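Local coordinates for protein transglutaminase-like enzymes, putative cysteine protease (PDB 3ISR) that probably acts as a cysteine-dependent hydrolase or acyl-transfer enzyme of the transglutaminase-like family, working on a substrate that remains undefined, at residues F184-I189 with A199-G204; D213-F218 with R233-N238. One frame throughout, in Å; residues are numbered along the deposited sequence.

Contact 1: F184-I189 with A199-G204; sequences FAHLGI and ARYFTG
In the helix-on-sheet layer of the transglutaminase-like fold, helix 181-194 packs on strand 199-206 through Ala185, His186 and Ile189, which meet Tyr201 and Ala199; the chain reverses after the helix, and the strand that follows runs back along it. The segment axes run antiparallel at 166° and approach to 8.1 Å. They converge toward the connecting turn: CA of Ile189 is 5.3 Å from CA of Ala199, whereas CA of Ala185 is 6.7 Å from CA of Tyr201.

Ile189 splits its two branches along the strand. With CG1 anti to the carbonyl carbon (chi1 -69°), the CD1 end reaches the Tyr201 backbone, 3.6 Å from its CA, and also arrives at the edge of the Tyr201 ring, near the ring plane. The other branch, CG2, rests on Ala199, 4.0 Å from its CB. One turn earlier, Ala185 CB meets the same tyrosine at CE1, 3.8 Å away. His186 completes the grip on this ring: its CE1 lies 3.5 Å from Tyr201 CE1, with the planes inclined by only 22°. The centroids are nevertheless 4.9 Å apart, so the rings are slid past each other and barely overlap. Tyr122 meets the His186 ring as well.

Arg200 points away from the helix, forms a salt bridge with Glu219 and makes a cation-pi contact with Trp226. Between segments 184-189 and 199-204 the contact is apolar and aromatic, held by shape; one turn on, Arg193 NH2 adds a directional hydrogen bond to Ala199 O.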
loop_
_atom_site.group_PDB
_atom_site.type_symbol
_atom_site.label_atom_id
_atom_site.label_comp_id
_atom_site.label_asym_id
_atom_site.label_seq_id
_atom_site.Cartn_x
_atom_site.Cartn_y
_atom_site.Cartn_z
ATOM N N PHE B 184 12.272 0.308 -13.700
ATOM C CA PHE B 184 12.197 -0.743 -14.717
ATOM C C PHE B 184 13.043 -1.945 -14.296
ATOM O O PHE B 184 12.654 -3.099 -14.497
ATOM C CB PHE B 184 12.720 -0.226 -16.069
ATOM C CG PHE B 184 11.739 0.613 -16.854
ATOM C CD1 PHE B 184 11.241 1.816 -16.346
ATOM C CD2 PHE B 184 11.390 0.248 -18.148
ATOM C CE1 PHE B 184 10.365 2.613 -17.094
ATOM C CE2 PHE B 184 10.509 1.052 -18.920
ATOM C CZ PHE B 184 10.005 2.230 -18.397
ATOM N N ALA B 185 14.209 -1.685 -13.709
ATOM C CA ALA B 185 15.080 -2.768 -13.240
ATOM C C ALA B 185 14.413 -3.518 -12.095
ATOM O O ALA B 185 14.380 -4.764 -12.070
ATOM C CB ALA B 185 16.412 -2.203 -12.771
ATOM N N HIS B 186 13.885 -2.779 -11.123
ATOM C CA HIS B 186 13.283 -3.443 -9.958
ATOM C C HIS B 186 12.116 -4.298 -10.400
ATOM O O HIS B 186 11.906 -5.385 -9.877
ATOM C CB HIS B 186 12.761 -2.413 -8.930
ATOM C CG HIS B 186 13.831 -1.752 -8.109
ATOM N ND1 HIS B 186 15.005 -2.375 -7.749
ATOM C CD2 HIS B 186 13.865 -0.530 -7.531
ATOM C CE1 HIS B 186 15.734 -1.556 -7.003
ATOM N NE2 HIS B 186 15.060 -0.431 -6.853
ATOM N N LEU B 187 11.337 -3.806 -11.370
ATOM C CA LEU B 187 10.189 -4.579 -11.818
ATOM C C LEU B 187 10.552 -5.863 -12.593
ATOM O O LEU B 187 9.964 -6.922 -12.357
ATOM C CB LEU B 187 9.219 -3.700 -12.620
ATOM C CG LEU B 187 7.939 -4.394 -13.086
ATOM C CD1 LEU B 187 7.167 -4.961 -11.844
ATOM C CD2 LEU B 187 7.070 -3.392 -13.876
ATOM N N GLY B 188 11.553 -5.792 -13.456
ATOM C CA GLY B 188 12.063 -6.996 -14.134
ATOM C C GLY B 188 12.552 -8.020 -13.113
ATOM O O GLY B 188 12.244 -9.205 -13.218
ATOM N N ILE B 189 13.295 -7.551 -12.113
ATOM C CA ILE B 189 13.831 -8.446 -11.064
ATOM C C ILE B 189 12.687 -9.105 -10.312
ATOM O O ILE B 189 12.678 -10.329 -10.129
ATOM C CB ILE B 189 14.712 -7.675 -10.064
ATOM C CG1 ILE B 189 16.009 -7.223 -10.732
ATOM C CG2 ILE B 189 15.060 -8.559 -8.854
ATOM C CD1 ILE B 189 16.674 -6.064 -10.005
ATOM N N ALA B 199 17.500 -13.268 -10.013
ATOM C CA ALA B 199 17.749 -12.003 -10.728
ATOM C C ALA B 199 18.379 -11.001 -9.795
ATOM O O ALA B 199 18.128 -11.042 -8.592
ATOM C CB ALA B 199 16.461 -11.450 -11.300
ATOM N N ARG B 200 19.204 -10.104 -10.340
ATOM C CA ARG B 200 19.860 -9.129 -9.499
ATOM C C ARG B 200 19.904 -7.758 -10.194
ATOM O O ARG B 200 19.749 -7.653 -11.410
ATOM C CB ARG B 200 21.275 -9.595 -9.120
ATOM C CG ARG B 200 22.247 -9.680 -10.340
ATOM C CD ARG B 200 23.601 -10.269 -9.946
ATOM N NE ARG B 200 24.567 -10.082 -11.028
ATOM C CZ ARG B 200 25.781 -10.619 -11.062
ATOM N NH1 ARG B 200 26.215 -11.396 -10.070
ATOM N NH2 ARG B 200 26.577 -10.369 -12.096
ATOM N N TYR B 201 20.135 -6.738 -9.393
ATOM C CA TYR B 201 20.175 -5.360 -9.841
ATOM C C TYR B 201 21.582 -5.012 -10.349
ATOM O O TYR B 201 22.579 -5.413 -9.746
ATOM C CB TYR B 201 19.819 -4.524 -8.621
ATOM C CG TYR B 201 19.604 -3.048 -8.821
ATOM C CD1 TYR B 201 18.427 -2.576 -9.392
ATOM C CD2 TYR B 201 20.536 -2.125 -8.340
ATOM C CE1 TYR B 201 18.191 -1.207 -9.521
ATOM C CE2 TYR B 201 20.319 -0.749 -8.475
ATOM C CZ TYR B 201 19.136 -0.313 -9.073
ATOM O OH TYR B 201 18.871 1.025 -9.213
ATOM N N PHE B 202 21.645 -4.258 -11.448
ATOM C CA PHE B 202 22.915 -3.875 -12.086
ATOM C C PHE B 202 22.917 -2.350 -12.258
ATOM O O PHE B 202 21.969 -1.789 -12.793
ATOM C CB PHE B 202 23.010 -4.590 -13.450
ATOM C CG PHE B 202 24.239 -4.212 -14.294
ATOM C CD1 PHE B 202 25.268 -5.119 -14.485
ATOM C CD2 PHE B 202 24.325 -2.973 -14.912
ATOM C CE1 PHE B 202 26.397 -4.787 -15.277
ATOM C CE2 PHE B 202 25.445 -2.628 -15.708
ATOM C CZ PHE B 202 26.474 -3.554 -15.883
ATOM N N THR B 203 23.968 -1.687 -11.790
ATOM C CA THR B 203 24.144 -0.250 -12.072
ATOM C C THR B 203 25.411 -0.040 -12.875
ATOM O O THR B 203 26.376 -0.774 -12.702
ATOM C CB THR B 203 24.203 0.603 -10.808
ATOM O OG1 THR B 203 25.281 0.158 -9.961
ATOM C CG2 THR B 203 22.888 0.468 -10.038
ATOM N N GLY B 204 25.424 0.982 -13.724
ATOM C CA GLY B 204 26.613 1.247 -14.492
ATOM C C GLY B 204 26.647 2.586 -15.177
ATOM O O GLY B 204 25.666 3.351 -15.161
#

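Contact 2: D213-F218 with R233-N238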
loop_
_atom_site.group_PDB
_atom_site.type_symbol
_atom_site.label_atom_id
_atom_site.label_comp_id
_atom_site.label_asym_id
_atom_site.label_seq_id
_atom_site.Cartn_x
_atom_site.Cartn_y
_atom_site.Cartn_z
ATOM N N ASP B 213 23.596 9.865 -17.845
ATOM C CA ASP B 213 23.223 9.654 -16.448
ATOM C C ASP B 213 23.766 8.294 -15.998
ATOM O O ASP B 213 24.280 7.547 -16.817
ATOM C CB ASP B 213 21.692 9.666 -16.314
ATOM C CG ASP B 213 21.225 9.951 -14.911
ATOM O OD1 ASP B 213 22.052 9.942 -13.970
ATOM O OD2 ASP B 213 20.011 10.188 -14.746
ATOM N N PHE B 214 23.678 7.992 -14.705
ATOM C CA PHE B 214 23.941 6.626 -14.224
ATOM C C PHE B 214 22.801 5.777 -14.735
ATOM O O PHE B 214 21.711 6.290 -14.976
ATOM C CB PHE B 214 23.972 6.569 -12.697
ATOM C CG PHE B 214 25.185 7.215 -12.085
ATOM C CD1 PHE B 214 26.440 6.645 -12.233
ATOM C CD2 PHE B 214 25.069 8.392 -11.354
ATOM C CE1 PHE B 214 27.574 7.245 -11.658
ATOM C CE2 PHE B 214 26.201 8.997 -10.772
ATOM C CZ PHE B 214 27.451 8.407 -10.926
ATOM N N HIS B 215 23.041 4.488 -14.941
ATOM C CA HIS B 215 22.015 3.662 -15.520
ATOM C C HIS B 215 21.792 2.464 -14.629
ATOM O O HIS B 215 22.711 2.035 -13.939
ATOM C CB HIS B 215 22.411 3.214 -16.928
ATOM C CG HIS B 215 21.266 2.668 -17.717
ATOM N ND1 HIS B 215 20.120 3.393 -17.951
ATOM C CD2 HIS B 215 21.086 1.472 -18.318
ATOM C CE1 HIS B 215 19.282 2.670 -18.670
ATOM N NE2 HIS B 215 19.843 1.498 -18.905
ATOM N N ALA B 216 20.575 1.948 -14.630
ATOM C CA ALA B 216 20.253 0.735 -13.875
ATOM C C ALA B 216 19.495 -0.249 -14.750
ATOM O O ALA B 216 18.598 0.147 -15.483
ATOM C CB ALA B 216 19.418 1.092 -12.609
ATOM N N CYS B 217 19.859 -1.530 -14.670
ATOM C CA CYS B 217 19.090 -2.577 -15.298
ATOM C C CYS B 217 19.205 -3.849 -14.466
ATOM O O CYS B 217 19.415 -3.786 -13.249
ATOM C CB CYS B 217 19.478 -2.770 -16.757
ATOM S SG CYS B 217 21.229 -2.983 -17.010
ATOM N N PHE B 218 19.013 -5.005 -15.082
ATOM C CA PHE B 218 19.045 -6.222 -14.284
ATOM C C PHE B 218 19.675 -7.390 -15.023
ATOM O O PHE B 218 19.836 -7.343 -16.254
ATOM C CB PHE B 218 17.642 -6.563 -13.742
ATOM C CG PHE B 218 16.682 -7.130 -14.767
ATOM C CD1 PHE B 218 16.476 -8.507 -14.862
ATOM C CD2 PHE B 218 15.934 -6.291 -15.583
ATOM C CE1 PHE B 218 15.570 -9.026 -15.811
ATOM C CE2 PHE B 218 15.053 -6.788 -16.512
ATOM C CZ PHE B 218 14.848 -8.147 -16.621
ATOM N N ARG B 233 15.158 -0.134 -22.851
ATOM C CA ARG B 233 15.731 -0.117 -24.205
ATOM C C ARG B 233 16.507 1.159 -24.542
ATOM O O ARG B 233 16.617 1.519 -25.713
ATOM C CB ARG B 233 14.653 -0.350 -25.264
ATOM C CG ARG B 233 14.048 -1.725 -25.213
ATOM C CD ARG B 233 13.013 -1.870 -26.312
ATOM N NE ARG B 233 12.328 -3.152 -26.218
ATOM C CZ ARG B 233 11.332 -3.533 -27.008
ATOM N NH1 ARG B 233 10.772 -4.723 -26.823
ATOM N NH2 ARG B 233 10.892 -2.729 -27.976
ATOM N N LEU B 234 17.037 1.848 -23.534
ATOM C CA LEU B 234 17.709 3.119 -23.799
ATOM C C LEU B 234 19.147 2.998 -24.304
ATOM O O LEU B 234 19.634 3.916 -24.954
ATOM C CB LEU B 234 17.689 4.015 -22.563
ATOM C CG LEU B 234 16.353 4.691 -22.243
ATOM C CD1 LEU B 234 16.387 5.194 -20.827
ATOM C CD2 LEU B 234 16.048 5.843 -23.215
ATOM N N VAL B 235 19.823 1.894 -23.988
ATOM C CA VAL B 235 21.258 1.800 -24.248
ATOM C C VAL B 235 21.664 0.497 -24.924
ATOM O O VAL B 235 21.050 -0.541 -24.672
ATOM C CB VAL B 235 22.086 1.998 -22.950
ATOM C CG1 VAL B 235 21.632 3.247 -22.202
ATOM C CG2 VAL B 235 21.982 0.793 -22.020
ATOM N N PRO B 236 22.707 0.537 -25.777
ATOM C CA PRO B 236 23.249 -0.727 -26.281
ATOM C C PRO B 236 23.848 -1.513 -25.120
ATOM O O PRO B 236 24.581 -0.937 -24.302
ATOM C CB PRO B 236 24.341 -0.273 -27.275
ATOM C CG PRO B 236 24.767 1.067 -26.778
ATOM C CD PRO B 236 23.498 1.697 -26.239
ATOM N N LEU B 237 23.513 -2.800 -25.017
ATOM C CA LEU B 237 23.877 -3.567 -23.833
ATOM C C LEU B 237 25.390 -3.696 -23.689
ATOM O O LEU B 237 25.898 -3.779 -22.570
ATOM C CB LEU B 237 23.222 -4.957 -23.840
ATOM C CG LEU B 237 21.695 -4.957 -23.955
ATOM C CD1 LEU B 237 21.180 -6.378 -24.081
ATOM C CD2 LEU B 237 21.081 -4.247 -22.761
ATOM N N ASN B 238 26.104 -3.681 -24.815
ATOM C CA ASN B 238 27.552 -3.813 -24.781
ATOM C C ASN B 238 28.267 -2.502 -24.494
ATOM O O ASN B 238 29.501 -2.470 -24.465
ATOM C CB ASN B 238 28.098 -4.457 -26.078
ATOM C CG ASN B 238 27.713 -3.693 -27.347
ATOM O OD1 ASN B 238 26.759 -2.913 -27.374
ATOM N ND2 ASN B 238 28.425 -3.971 -28.420
#
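His215 and Val235 meet from opposite directions, the methyl groups of the valine closing on the imidazole. Val235 CG1 sits over one ring face, 4.2 Å from the centroid and only 11° off the ring normal, which meets the geometry of a CH-pi contact. The second methyl, CG2, comes to 3.8 Å from His215 NE2 and 3.9 Å from His215 CD2, so CG1 sits over the centre while CG2 lies toward the NE2-CD2 side. Leu234 adds a looser touch, its CD1 4.4 Å from His215 CE1.

In the next shell, the imidazole is presented to the loop by a first torsion that sets CG anti to the backbone N (chi1 -165°), and NE2 is hydrogen-bonded to OD2 of Asp230. That bond would fix the ring's rotation, with Val235, which also touches Asp230, packed on one face. Cys181, at the start of helix 181-194, touches His215. Cys181, His215 and Asp230 are consistent with the Cys-His-Asp triad of transglutaminase-like enzymes.

Farther out, Leu234 N is held by Thr232 OG1, while Arg233 is tied to Asp151 by a salt bridge. Ala206 of strand 199-206 and Leu240 of strand 240-246 each touch both His215 and Val235, placing the contact where the loop between strands 225-229 and 240-246 folds over the sheet, with the N-terminal end of helix 181-194 reaching the histidine.

In the fold
Following the chain, contact 1 comes first: the nine residues between its segments are the last turn or so of helix 181-194 and a four-residue connection, and the contact closes that short helix-to-strand passage. Contact 2 opens afterwards, so the two are in series and neither encloses the other. Its fourteen intervening residues include the rest of strand 215-222 and the whole of strand 225-229. The contacts share one antiparallel sheet, where strands 199-206 and 215-222 are neighbours: Phe202 O to Cys217 N is 2.8 Å and Gly204 O to His215 N 2.9 Å, both probable hydrogen bonds. Helix 181-194 and loop 233-238 are thereby tied to the same pair of strands.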